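Local coordinates for protein leucine aminopeptidase A1, chloroplastic (Solanum lycopersicum, PDB 5D8N) that removes N-terminal amino acids, preferably leucine, from peptides as a metal-dependent M17 aminopeptidase that works as a homohexamer and also has chaperone activity, at residues 371-376 / 488-493; 377-382 / 388-393; 394-399 / 405-410; 458-463 / 468-473. The protein carries 1 engineered substitution. All blocks are in the same frame, centred on the assembly; numbering follows the deposited sequence. Where two conformers were deposited one is given.

Contact 1: 371-376 / 488-493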
loop_
_atom_site.group_PDB
_atom_site.type_symbol
_atom_site.label_atom_id
_atom_site.label_comp_id
_atom_site.label_asym_id
_atom_site.label_seq_id
_atom_site.Cartn_x
_atom_site.Cartn_y
_atom_site.Cartn_z
ATOM N N VAL A 371 -15.426 17.559 19.768
ATOM C CA VAL A 371 -16.044 17.152 21.025
ATOM C C VAL A 371 -15.473 18.025 22.125
ATOM O O VAL A 371 -14.365 18.563 22.009
ATOM C CB VAL A 371 -15.778 15.669 21.315
ATOM C CG1 VAL A 371 -16.193 14.817 20.122
ATOM C CG2 VAL A 371 -14.307 15.417 21.604
ATOM N N THR A 372 -16.222 18.157 23.209
ATOM C CA THR A 372 -15.832 19.023 24.307
ATOM C C THR A 372 -15.648 18.220 25.583
ATOM O O THR A 372 -16.597 17.620 26.117
ATOM C CB THR A 372 -16.905 20.117 24.466
ATOM O OG1 THR A 372 -17.075 20.769 23.195
ATOM C CG2 THR A 372 -16.550 21.163 25.531
ATOM N N ALA A 373 -14.429 18.238 26.110
ATOM C CA ALA A 373 -14.150 17.513 27.364
ATOM C C ALA A 373 -14.742 18.252 28.567
ATOM O O ALA A 373 -15.215 19.386 28.441
ATOM C CB ALA A 373 -12.649 17.348 27.549
ATOM N N SER A 374 -14.765 17.582 29.713
ATOM C CA SER A 374 -15.437 18.104 30.894
ATOM C C SER A 374 -14.694 19.269 31.542
ATOM O O SER A 374 -15.223 19.904 32.446
ATOM C CB SER A 374 -15.667 16.992 31.934
ATOM O OG SER A 374 -14.500 16.228 32.177
ATOM N N ASN A 375 -13.510 19.604 31.051
ATOM C CA ASN A 375 -12.857 20.863 31.429
ATOM C C ASN A 375 -13.069 21.980 30.415
ATOM O O ASN A 375 -12.458 23.037 30.515
ATOM C CB ASN A 375 -11.363 20.683 31.648
ATOM C CG ASN A 375 -10.621 20.332 30.377
ATOM O OD1 ASN A 375 -11.211 20.141 29.326
ATOM N ND2 ASN A 375 -9.295 20.238 30.479
ATOM N N GLY A 376 -13.972 21.771 29.466
ATOM C CA GLY A 376 -14.327 22.794 28.492
ATOM C C GLY A 376 -13.476 22.818 27.235
ATOM O O GLY A 376 -13.740 23.632 26.337
ATOM N N LYS A 488 -1.910 15.567 29.003
ATOM C CA LYS A 488 -1.530 16.623 29.927
ATOM C C LYS A 488 -2.509 17.794 29.923
ATOM O O LYS A 488 -2.604 18.509 30.912
ATOM C CB LYS A 488 -0.145 17.140 29.549
ATOM C CG LYS A 488 0.454 18.175 30.493
ATOM C CD LYS A 488 1.897 18.462 30.107
ATOM C CE LYS A 488 2.549 19.569 30.922
ATOM N NZ LYS A 488 2.281 20.867 30.247
ATOM N N GLN A 489 -3.198 18.023 28.811
ATOM C CA GLN A 489 -4.137 19.122 28.695
ATOM C C GLN A 489 -5.306 18.923 29.651
ATOM O O GLN A 489 -6.144 19.806 29.803
ATOM C CB GLN A 489 -4.675 19.226 27.262
ATOM C CG GLN A 489 -3.657 19.700 26.231
ATOM C CD GLN A 489 -3.393 21.181 26.327
ATOM O OE1 GLN A 489 -4.308 21.988 26.522
ATOM N NE2 GLN A 489 -2.129 21.537 26.308
ATOM N N PHE A 490 -5.449 17.722 30.186
ATOM C CA PHE A 490 -6.622 17.388 30.976
ATOM C C PHE A 490 -6.288 17.091 32.426
ATOM O O PHE A 490 -7.103 16.526 33.179
ATOM C CB PHE A 490 -7.355 16.233 30.300
ATOM C CG PHE A 490 -7.710 16.533 28.882
ATOM C CD1 PHE A 490 -8.778 17.372 28.584
ATOM C CD2 PHE A 490 -6.882 16.122 27.856
ATOM C CE1 PHE A 490 -8.994 17.791 27.291
ATOM C CE2 PHE A 490 -7.154 16.473 26.544
ATOM C CZ PHE A 490 -8.182 17.350 26.261
ATOM N N VAL A 491 -5.071 17.456 32.806
ATOM C CA VAL A 491 -4.571 17.215 34.136
ATOM C C VAL A 491 -4.271 18.566 34.785
ATOM O O VAL A 491 -3.509 19.396 34.287
ATOM C CB VAL A 491 -3.289 16.365 34.126
ATOM C CG1 VAL A 491 -2.710 16.229 35.526
ATOM C CG2 VAL A 491 -3.564 14.986 33.548
ATOM N N ASP A 492 -4.828 18.731 35.965
ATOM C CA ASP A 492 -4.569 19.900 36.796
ATOM C C ASP A 492 -3.085 19.964 37.101
ATOM O O ASP A 492 -2.491 19.013 37.619
ATOM C CB ASP A 492 -5.348 19.669 38.085
ATOM C CG ASP A 492 -5.497 20.898 38.915
ATOM O OD1 ASP A 492 -4.558 21.724 38.975
ATOM O OD2 ASP A 492 -6.580 20.967 39.537
ATOM N N GLU A 493 -2.508 21.129 36.884
ATOM C CA GLU A 493 -1.074 21.311 37.043
ATOM C C GLU A 493 -0.564 21.086 38.467
ATOM O O GLU A 493 0.582 20.708 38.670
ATOM C CB GLU A 493 -0.728 22.729 36.572
ATOM C CG GLU A 493 0.745 23.119 36.649
ATOM C CD GLU A 493 1.162 24.017 35.488
ATOM O OE1 GLU A 493 0.547 25.096 35.329
ATOM O OE2 GLU A 493 2.104 23.667 34.739
#

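Contact 2: 377-382 / 388-393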
loop_
_atom_site.group_PDB
_atom_site.type_symbol
_atom_site.label_atom_id
_atom_site.label_comp_id
_atom_site.label_asym_id
_atom_site.label_seq_id
_atom_site.Cartn_x
_atom_site.Cartn_y
_atom_site.Cartn_z
ATOM N N LYS A 377 -12.355 22.098 27.208
ATOM C CA LYS A 377 -11.469 22.166 26.043
ATOM C C LYS A 377 -12.069 21.389 24.894
ATOM O O LYS A 377 -12.679 20.339 25.108
ATOM C CB LYS A 377 -10.058 21.647 26.347
ATOM C CG LYS A 377 -9.359 22.490 27.393
ATOM C CD LYS A 377 -7.922 22.060 27.616
ATOM C CE LYS A 377 -7.311 22.891 28.726
ATOM N NZ LYS A 377 -5.921 22.477 28.992
ATOM N N THR A 378 -11.886 21.903 23.676
ATOM C CA THR A 378 -12.453 21.271 22.491
ATOM C C THR A 378 -11.404 20.513 21.703
ATOM O O THR A 378 -10.235 20.943 21.626
ATOM C CB THR A 378 -13.082 22.311 21.554
ATOM O OG1 THR A 378 -12.134 23.348 21.265
ATOM C CG2 THR A 378 -14.273 22.936 22.207
ATOM N N ILE A 379 -11.812 19.366 21.166
ATOM C CA ILE A 379 -10.905 18.462 20.458
ATOM C C ILE A 379 -11.455 18.112 19.108
ATOM O O ILE A 379 -12.586 17.643 18.992
ATOM C CB ILE A 379 -10.723 17.142 21.238
ATOM C CG1 ILE A 379 -10.237 17.440 22.655
ATOM C CG2 ILE A 379 -9.746 16.211 20.538
ATOM C CD1 ILE A 379 -10.728 16.404 23.645
ATOM N N GLU A 380 -10.695 18.456 18.081
ATOM C CA GLU A 380 -11.031 18.039 16.730
ATOM C C GLU A 380 -10.512 16.635 16.473
ATOM O O GLU A 380 -9.322 16.357 16.599
ATOM C CB GLU A 380 -10.445 18.982 15.682
ATOM C CG GLU A 380 -10.721 18.527 14.252
ATOM C CD GLU A 380 -10.116 19.449 13.205
ATOM O OE1 GLU A 380 -9.119 20.179 13.490
ATOM O OE2 GLU A 380 -10.747 19.473 12.124
ATOM N N VAL A 381 -11.423 15.726 16.177
ATOM C CA VAL A 381 -11.045 14.324 16.121
ATOM C C VAL A 381 -10.587 14.035 14.703
ATOM O O VAL A 381 -11.371 13.619 13.873
ATOM C CB VAL A 381 -12.200 13.414 16.587
ATOM C CG1 VAL A 381 -11.794 11.954 16.484
ATOM C CG2 VAL A 381 -12.579 13.741 18.016
ATOM N N ASN A 382 -9.312 14.246 14.421
ATOM C CA ASN A 382 -8.804 14.027 13.073
ATOM C C ASN A 382 -8.535 12.550 12.790
ATOM O O ASN A 382 -8.359 12.180 11.625
ATOM C CB ASN A 382 -7.536 14.839 12.800
ATOM C CG ASN A 382 -6.388 14.432 13.707
ATOM O OD1 ASN A 382 -6.553 14.339 14.918
ATOM N ND2 ASN A 382 -5.189 14.365 13.157
ATOM N N GLY A 388 -9.177 6.353 22.237
ATOM C CA GLY A 388 -8.930 5.995 23.624
ATOM C C GLY A 388 -8.530 7.194 24.489
ATOM O O GLY A 388 -9.009 7.340 25.614
ATOM N N ARG A 389 -7.680 8.065 23.942
ATOM C CA ARG A 389 -7.208 9.218 24.673
ATOM C C ARG A 389 -8.327 10.175 24.981
ATOM O O ARG A 389 -8.244 10.869 25.988
ATOM C CB ARG A 389 -6.088 9.938 23.937
ATOM C CG ARG A 389 -6.493 10.453 22.563
ATOM C CD ARG A 389 -5.271 10.918 21.792
ATOM N NE ARG A 389 -4.450 9.781 21.404
ATOM C CZ ARG A 389 -3.274 9.871 20.784
ATOM N NH1 ARG A 389 -2.711 11.046 20.545
ATOM N NH2 ARG A 389 -2.600 8.775 20.519
ATOM N N LEU A 390 -9.393 10.173 24.182
ATOM C CA LEU A 390 -10.542 11.017 24.484
ATOM C C LEU A 390 -11.205 10.568 25.786
ATOM O O LEU A 390 -11.666 11.393 26.571
ATOM C CB LEU A 390 -11.584 11.044 23.359
ATOM C CG LEU A 390 -11.431 12.026 22.192
ATOM C CD1 LEU A 390 -10.021 11.988 21.628
ATOM C CD2 LEU A 390 -12.434 11.702 21.091
ATOM N N THR A 391 -11.375 9.262 25.941
ATOM C CA THR A 391 -11.989 8.747 27.151
ATOM C C THR A 391 -11.113 9.062 28.350
ATOM O O THR A 391 -11.599 9.378 29.441
ATOM C CB THR A 391 -12.288 7.242 27.077
ATOM O OG1 THR A 391 -11.079 6.471 27.055
ATOM C CG2 THR A 391 -13.105 6.943 25.843
ATOM N N LEU A 392 -9.806 8.959 28.151
ATOM C CA LEU A 392 -8.879 9.287 29.239
ATOM C C LEU A 392 -8.918 10.747 29.640
ATOM O O LEU A 392 -8.700 11.079 30.801
ATOM C CB LEU A 392 -7.451 8.916 28.872
ATOM C CG LEU A 392 -7.138 7.417 28.878
ATOM C CD1 LEU A 392 -5.795 7.194 28.214
ATOM C CD2 LEU A 392 -7.119 6.891 30.310
ATOM N N ALA A 393 -9.174 11.630 28.683
ATOM C CA ALA A 393 -9.296 13.040 29.003
ATOM C C ALA A 393 -10.308 13.308 30.129
ATOM O O ALA A 393 -10.001 13.923 31.147
ATOM C CB ALA A 393 -9.667 13.803 27.751
#

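Contact 3: 394-399 / 405-410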
loop_
_atom_site.group_PDB
_atom_site.type_symbol
_atom_site.label_atom_id
_atom_site.label_comp_id
_atom_site.label_asym_id
_atom_site.label_seq_id
_atom_site.Cartn_x
_atom_site.Cartn_y
_atom_site.Cartn_z
ATOM N N ASP A 394 -11.502 12.758 29.974
ATOM C CA ASP A 394 -12.539 12.882 30.980
ATOM C C ASP A 394 -12.268 12.095 32.271
ATOM O O ASP A 394 -12.601 12.555 33.376
ATOM C CB ASP A 394 -13.895 12.522 30.378
ATOM C CG ASP A 394 -14.455 13.659 29.500
ATOM O OD1 ASP A 394 -14.301 14.833 29.934
ATOM O OD2 ASP A 394 -15.093 13.371 28.448
ATOM N N ALA A 395 -11.632 10.932 32.151
ATOM C CA ALA A 395 -11.250 10.182 33.354
ATOM C C ALA A 395 -10.209 10.917 34.187
ATOM O O ALA A 395 -10.243 10.889 35.403
ATOM C CB ALA A 395 -10.712 8.818 32.977
ATOM N N LEU A 396 -9.281 11.592 33.524
ATOM C CA LEU A 396 -8.255 12.322 34.226
ATOM C C LEU A 396 -8.820 13.553 34.924
ATOM O O LEU A 396 -8.410 13.897 36.032
ATOM C CB LEU A 396 -7.120 12.665 33.261
ATOM C CG LEU A 396 -6.213 11.516 32.831
ATOM C CD1 LEU A 396 -5.316 11.945 31.662
ATOM C CD2 LEU A 396 -5.299 11.032 33.945
ATOM N N ILE A 397 -9.731 14.245 34.258
ATOM C CA ILE A 397 -10.394 15.396 34.859
ATOM C C ILE A 397 -11.139 14.909 36.090
ATOM O O ILE A 397 -11.034 15.516 37.140
ATOM C CB ILE A 397 -11.370 16.049 33.868
ATOM C CG1 ILE A 397 -10.581 16.752 32.759
ATOM C CG2 ILE A 397 -12.258 17.071 34.558
ATOM C CD1 ILE A 397 -11.368 16.974 31.471
ATOM N N TYR A 398 -11.832 13.776 35.982
ATOM C CA TYR A 398 -12.558 13.224 37.117
ATOM C C TYR A 398 -11.618 12.885 38.261
ATOM O O TYR A 398 -11.873 13.195 39.422
ATOM C CB TYR A 398 -13.285 11.953 36.687
ATOM C CG TYR A 398 -14.174 11.355 37.748
ATOM C CD1 TYR A 398 -13.694 10.423 38.634
ATOM C CD2 TYR A 398 -15.493 11.754 37.878
ATOM C CE1 TYR A 398 -14.500 9.897 39.624
ATOM C CE2 TYR A 398 -16.335 11.181 38.826
ATOM C CZ TYR A 398 -15.817 10.277 39.717
ATOM O OH TYR A 398 -16.658 9.660 40.615
ATOM N N ALA A 399 -10.486 12.268 37.933
ATOM C CA ALA A 399 -9.504 11.958 38.962
ATOM C C ALA A 399 -9.054 13.231 39.677
ATOM O O ALA A 399 -8.910 13.253 40.914
ATOM C CB ALA A 399 -8.305 11.217 38.368
ATOM N N GLU A 405 -3.530 13.828 45.118
ATOM C CA GLU A 405 -2.208 14.437 45.036
ATOM C C GLU A 405 -1.382 13.874 43.850
ATOM O O GLU A 405 -0.563 14.570 43.261
ATOM C CB GLU A 405 -1.532 14.142 46.378
ATOM C CG GLU A 405 -0.073 14.536 46.526
ATOM C CD GLU A 405 0.509 14.187 47.894
ATOM O OE1 GLU A 405 -0.266 13.822 48.808
ATOM O OE2 GLU A 405 1.732 14.368 48.068
ATOM N N LYS A 406 -1.560 12.604 43.503
ATOM C CA LYS A 406 -0.774 11.959 42.461
ATOM C C LYS A 406 -1.692 11.049 41.642
ATOM O O LYS A 406 -2.510 10.313 42.208
ATOM C CB LYS A 406 0.367 11.142 43.075
ATOM C CG LYS A 406 1.306 11.920 43.995
ATOM C CD LYS A 406 2.378 11.020 44.600
ATOM C CE LYS A 406 3.215 11.760 45.645
ATOM N NZ LYS A 406 4.226 10.817 46.206
ATOM N N ILE A 407 -1.473 11.033 40.329
ATOM C CA ILE A 407 -2.163 10.147 39.396
ATOM C C ILE A 407 -1.141 9.356 38.585
ATOM O O ILE A 407 -0.241 9.934 37.975
ATOM C CB ILE A 407 -3.026 10.954 38.409
ATOM C CG1 ILE A 407 -4.033 11.826 39.162
ATOM C CG2 ILE A 407 -3.769 10.025 37.471
ATOM C CD1 ILE A 407 -4.767 12.795 38.269
ATOM N N ILE A 408 -1.417 8.071 38.417
ATOM C CA ILE A 408 -0.839 7.305 37.320
ATOM C C ILE A 408 -1.935 6.795 36.411
ATOM O O ILE A 408 -2.872 6.149 36.899
ATOM C CB ILE A 408 -0.009 6.108 37.829
ATOM C CG1 ILE A 408 1.155 6.586 38.701
ATOM C CG2 ILE A 408 0.523 5.285 36.645
ATOM C CD1 ILE A 408 2.000 5.470 39.271
ATOM N N ASP A 409 -1.798 7.008 35.100
ATOM C CA ASP A 409 -2.680 6.351 34.144
ATOM C C ASP A 409 -1.910 5.307 33.358
ATOM O O ASP A 409 -0.718 5.455 33.124
ATOM C CB ASP A 409 -3.392 7.322 33.203
ATOM C CG ASP A 409 -2.513 7.778 32.057
ATOM O OD1 ASP A 409 -2.319 6.974 31.089
ATOM O OD2 ASP A 409 -2.088 8.961 32.091
ATOM N N LEU A 410 -2.594 4.212 33.050
ATOM C CA LEU A 410 -2.068 3.175 32.175
ATOM C C LEU A 410 -2.998 3.027 30.994
ATOM O O LEU A 410 -4.210 2.877 31.143
ATOM C CB LEU A 410 -1.975 1.839 32.905
ATOM C CG LEU A 410 -0.777 1.724 33.865
ATOM C CD1 LEU A 410 -1.119 2.462 35.138
ATOM C CD2 LEU A 410 -0.486 0.266 34.185
#

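Contact 4: 458-463 / 468-473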
loop_
_atom_site.group_PDB
_atom_site.type_symbol
_atom_site.label_atom_id
_atom_site.label_comp_id
_atom_site.label_asym_id
_atom_site.label_seq_id
_atom_site.Cartn_x
_atom_site.Cartn_y
_atom_site.Cartn_z
ATOM N N SER A 458 8.099 21.204 22.528
ATOM C CA SER A 458 8.045 21.781 21.182
ATOM C C SER A 458 7.108 21.028 20.247
ATOM O O SER A 458 6.742 21.549 19.188
ATOM C CB SER A 458 9.449 21.882 20.569
ATOM O OG SER A 458 10.065 20.615 20.449
ATOM N N TYR A 459 6.764 19.787 20.592
ATOM C CA TYR A 459 5.972 18.994 19.663
ATOM C C TYR A 459 4.496 19.340 19.820
ATOM O O TYR A 459 3.656 18.891 19.031
ATOM C CB TYR A 459 6.203 17.493 19.881
ATOM C CG TYR A 459 7.612 17.023 19.582
ATOM C CD1 TYR A 459 8.449 17.713 18.705
ATOM C CD2 TYR A 459 8.047 15.803 20.054
ATOM C CE1 TYR A 459 9.735 17.254 18.461
ATOM C CE2 TYR A 459 9.298 15.329 19.780
ATOM C CZ TYR A 459 10.148 16.059 18.994
ATOM O OH TYR A 459 11.390 15.527 18.746
ATOM N N TRP A 460 4.167 20.152 20.818
ATOM C CA TRP A 460 2.761 20.503 21.006
ATOM C C TRP A 460 2.161 21.327 19.852
ATOM O O TRP A 460 0.969 21.225 19.509
ATOM C CB TRP A 460 2.553 21.236 22.329
ATOM C CG TRP A 460 1.118 21.518 22.578
ATOM C CD1 TRP A 460 0.537 22.747 22.679
ATOM C CD2 TRP A 460 0.051 20.560 22.633
ATOM N NE1 TRP A 460 -0.830 22.610 22.737
ATOM C CE2 TRP A 460 -1.152 21.283 22.755
ATOM C CE3 TRP A 460 0.005 19.166 22.709
ATOM C CZ2 TRP A 460 -2.391 20.660 22.927
ATOM C CZ3 TRP A 460 -1.242 18.542 22.779
ATOM C CH2 TRP A 460 -2.421 19.299 22.937
ATOM N N GLU A 461 3.023 22.108 19.216
ATOM C CA GLU A 461 2.645 22.926 18.073
ATOM C C GLU A 461 2.087 22.060 16.963
ATOM O O GLU A 461 1.140 22.435 16.315
ATOM C CB GLU A 461 3.867 23.713 17.588
ATOM C CG GLU A 461 3.617 24.640 16.401
ATOM C CD GLU A 461 2.816 25.897 16.737
ATOM O OE1 GLU A 461 2.674 26.229 17.939
ATOM O OE2 GLU A 461 2.292 26.535 15.794
ATOM N N SER A 462 2.517 20.812 16.861
ATOM C CA SER A 462 1.997 19.966 15.801
ATOM C C SER A 462 0.588 19.463 16.118
ATOM O O SER A 462 0.005 18.748 15.333
ATOM C CB SER A 462 2.943 18.785 15.570
ATOM O OG SER A 462 2.869 17.912 16.682
ATOM N N MET A 463 0.086 19.747 17.317
ATOM C CA MET A 463 -1.246 19.304 17.705
ATOM C C MET A 463 -2.307 20.406 17.572
ATOM O O MET A 463 -3.423 20.253 18.054
ATOM C CB MET A 463 -1.204 18.780 19.150
ATOM C CG MET A 463 -0.303 17.569 19.343
ATOM S SD MET A 463 -0.888 16.092 18.494
ATOM C CE MET A 463 -2.153 15.481 19.598
ATOM N N ALA A 468 -10.558 23.915 16.435
ATOM C CA ALA A 468 -10.747 23.576 17.852
ATOM C C ALA A 468 -9.518 23.948 18.667
ATOM O O ALA A 468 -8.566 24.477 18.121
ATOM C CB ALA A 468 -11.071 22.082 18.020
ATOM N N ASP A 469 -9.519 23.660 19.968
ATOM C CA ASP A 469 -8.326 23.893 20.796
ATOM C C ASP A 469 -7.174 22.989 20.361
ATOM O O ASP A 469 -6.038 23.324 20.578
ATOM C CB ASP A 469 -8.602 23.701 22.306
ATOM C CG ASP A 469 -9.553 24.749 22.887
ATOM O OD1 ASP A 469 -9.795 25.801 22.256
ATOM O OD2 ASP A 469 -10.254 24.410 23.862
ATOM N N MET A 470 -7.461 21.777 19.913
ATOM C CA MET A 470 -6.409 20.828 19.596
ATOM C C MET A 470 -6.997 19.760 18.712
ATOM O O MET A 470 -8.219 19.606 18.651
ATOM C CB MET A 470 -5.820 20.193 20.847
ATOM C CG MET A 470 -6.759 19.207 21.550
ATOM S SD MET A 470 -6.337 18.894 23.300
ATOM C CE MET A 470 -6.915 20.376 24.094
ATOM N N ILE A 471 -6.111 19.018 18.049
ATOM C CA ILE A 471 -6.500 17.787 17.390
ATOM C C ILE A 471 -6.154 16.629 18.326
ATOM O O ILE A 471 -5.401 16.822 19.268
ATOM C CB ILE A 471 -5.792 17.592 16.031
ATOM C CG1 ILE A 471 -4.272 17.527 16.200
ATOM C CG2 ILE A 471 -6.198 18.685 15.046
ATOM C CD1 ILE A 471 -3.495 17.461 14.894
ATOM N N ASN A 472 -6.624 15.421 18.018
ATOM C CA ASN A 472 -6.370 14.273 18.866
ATOM C C ASN A 472 -5.152 13.435 18.468
ATOM O O ASN A 472 -4.545 12.797 19.326
ATOM C CB ASN A 472 -7.622 13.406 19.034
ATOM C CG ASN A 472 -7.882 12.507 17.841
ATOM O OD1 ASN A 472 -8.005 12.976 16.709
ATOM N ND2 ASN A 472 -8.127 11.235 18.112
ATOM N N THR A 473 -4.652 13.608 17.253
ATOM C CA THR A 473 -3.561 12.781 16.760
ATOM C C THR A 473 -2.540 13.574 15.963
ATOM O O THR A 473 -2.872 14.208 14.966
ATOM C CB THR A 473 -4.130 11.702 15.823
ATOM O OG1 THR A 473 -5.052 10.900 16.565
ATOM C CG2 THR A 473 -3.037 10.815 15.308
#

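Contact 1: 371-376 / 488-493
F490 and N375 bury the most surface here, 48 and 45 Å², and A373 adds 21 Å². The side chains of N375 and F490 run at about a right angle to each other, and the amide and ring planes stand 38° apart, so the two flat groups neither stack nor meet as a clear T. The contacts gather at CD1 and CE1 of the ring, approached obliquely: N375 ND2 lies 3.5 Å from F490 CD1, N375 OD1 is 3.8 Å from F490 CE1, and the methyl A373 CB touches the same F490 CE1 at 3.7 Å. With CG of N375 set between its backbone N and carbonyl carbon (chi1 66°), the amide leaves the A373-G376 type I turn in the direction of the 488-493 chain. There ND2 donates to Q489 O over 3.3 Å, a weak bond because the angle at the hydrogen is only 121°. The polar end of N375 has another partner: OD1 accepts from the backbone N of K377, and K377 NZ in turn binds Q489 O. Within 488-493, Q489 CB sits 3.7 Å above one face of the F490 ring, offset toward its rim, while A393 of helix 388-401 and F486 also pack against F490. Since the bent N375-Q489 bond can contribute little, cohesion probably rests on the buried ring, with the amide's orientation set chiefly by its bond to K377 N.

Contact 2: 377-382 / 388-393
Strand 378-380, the middle strand of a small three-stranded sheet in the M17 catalytic domain, lies over the first turns of helix 388-401, which carries the predicted active-site residue R389. The packing is entirely apolar and centres on L390, which buries 58 Å². This leucine was modelled in two conformers, and the contacts that follow are those of one of them. In it, CG is anti to the carbonyl carbon (chi1 -85°), and the two methyls at the fork meet different residues: CD2 touches V381 CG2 at 3.7 Å, whereas CD1 stands 4.4 Å from I379 CG2, a looser approach. That division of the methyls is therefore provisional. V381 and L390 meet at a slant. V381 is the centre of an inverse gamma turn, whose weak bond runs from N382 N to E380 O; with CG1 of V381 anti to its backbone N (chi1 178°), CG2 becomes the branch that reaches the leucine. A264 and V268 of helix 263-269 also pack on L390, while F490 and F486 pack on I379. V381 lies about 5 Å, side chain to side chain, from E387, a residue that binds both magnesium ions of the enzyme's metal site. Between these two segments the contact consists of aliphatic groups, L390 against V381 and I379, and such packing imposes little directional preference, consistent with a leucine that takes up two conformers.

Contact 3: 394-399 / 405-410
I407, which meets both L396 and A399, starts from a CB directed at helix 394-399, and its two branches part there. CG2, anti to the backbone N, meets L396 CD2 at 4.0 Å; the other branch leaves through CG1, anti to the carbonyl carbon (chi1 -57°), and extends (chi2 171°) to put CD1 3.9 Å from A399 CB. One isoleucine thus reaches residues three apart on the helix, consistent with one turn. L396 and I407 each bury 58 Å². The side chain of L396 crosses that of I407 at a slant, and its CD2 also comes within 4.2 Å of D409 CB, so this methyl touches two residues on the same side of the strand. Helix and strand run nearly antiparallel, their axes 159° apart in direction and 10.1 Å apart at closest approach, as expected for a helix covering a sheet and returning into it through a short connection. W497 of the neighbouring strand 496-501 packs on both L396 and I407. The carboxylate of D409 takes no part in the apolar contact: OD1 is hydrogen-bonded to H499 ND1 and OD2 to W497 NE1, which gives both buried oxygens a partner. At this point the helix packs on the large sheet of the catalytic domain through aliphatic groups, while D409 offers its CB and turns its carboxylate to hydrogen bonds that probably offset the cost of burial.

Contact 4: 458-463 / 468-473
M463 and I471 meet at the tightest point of this contact, where I471 N donates to M463 O over 3.0 Å with a nearly straight angle of 168° at the hydrogen. M470 CA adds a CH...O contact to the same oxygen at 3.4 Å. I471 CG1 also comes within 3.4 Å of M463 O, because at chi1 61° it lies between the backbone N and carbonyl carbon and turns back over the 3-10 segment. M463 buries 100 Å², the largest share: its chain, bent at chi2 and chi3, carries CE to 3.5 Å from I471 O and to 3.6 Å from N472 O, while its CB lies over one face of the W460 indole, toward the rim. W460 belongs to this packed side, at longer range: M470 SD reaches the indole edge, 4.0 Å from W460 CH2 and 89° off the ring normal, a Met-aromatic contact made in the ring plane.

S462 marks the loose side. Only 11 Å² of it is covered, its O lies 3.8 Å from I471 CD1, and its OG donates back to Y459 O rather than across. N472 points away from the 3-10 segment, its ND2 bonded to A386 O and N383 O and its O weakly to R389 NH1, and Y459 OH bonds to L421 and S424 of the third subunit. One straight backbone bond thus fixes the end of the 3-10 segment against the short, weakly bonded strand about 470-471, and two methionine side chains pack around it, M470 SD at the W460 edge and M463 CE against the I471 and N472 carbonyl oxygens.

How the contacts relate
Contacts 1, 2 and 4 share the three-stranded sheet: V371 O and I379 N are 2.8 Å apart between contacts 1 and 2, and E380 N and M470 O 2.8 Å between 2 and 4. F490 ties contact 1 to both, its CG 3.5 Å from A393 CB and its CZ 3.8 Å from M470 SD. Helix 388-401 runs through contacts 2 and 3, and S374 OG, 2.6 Å from D394 OD1, joins contact 1 to contact 3. Contacts 3 and 4 do not touch, with centres 21 Å apart. N472 of contact 4 lies about 4 Å from predicted active-site R389, and D409 of contact 3 about 7 Å from magnesium-binding K300, between side chains.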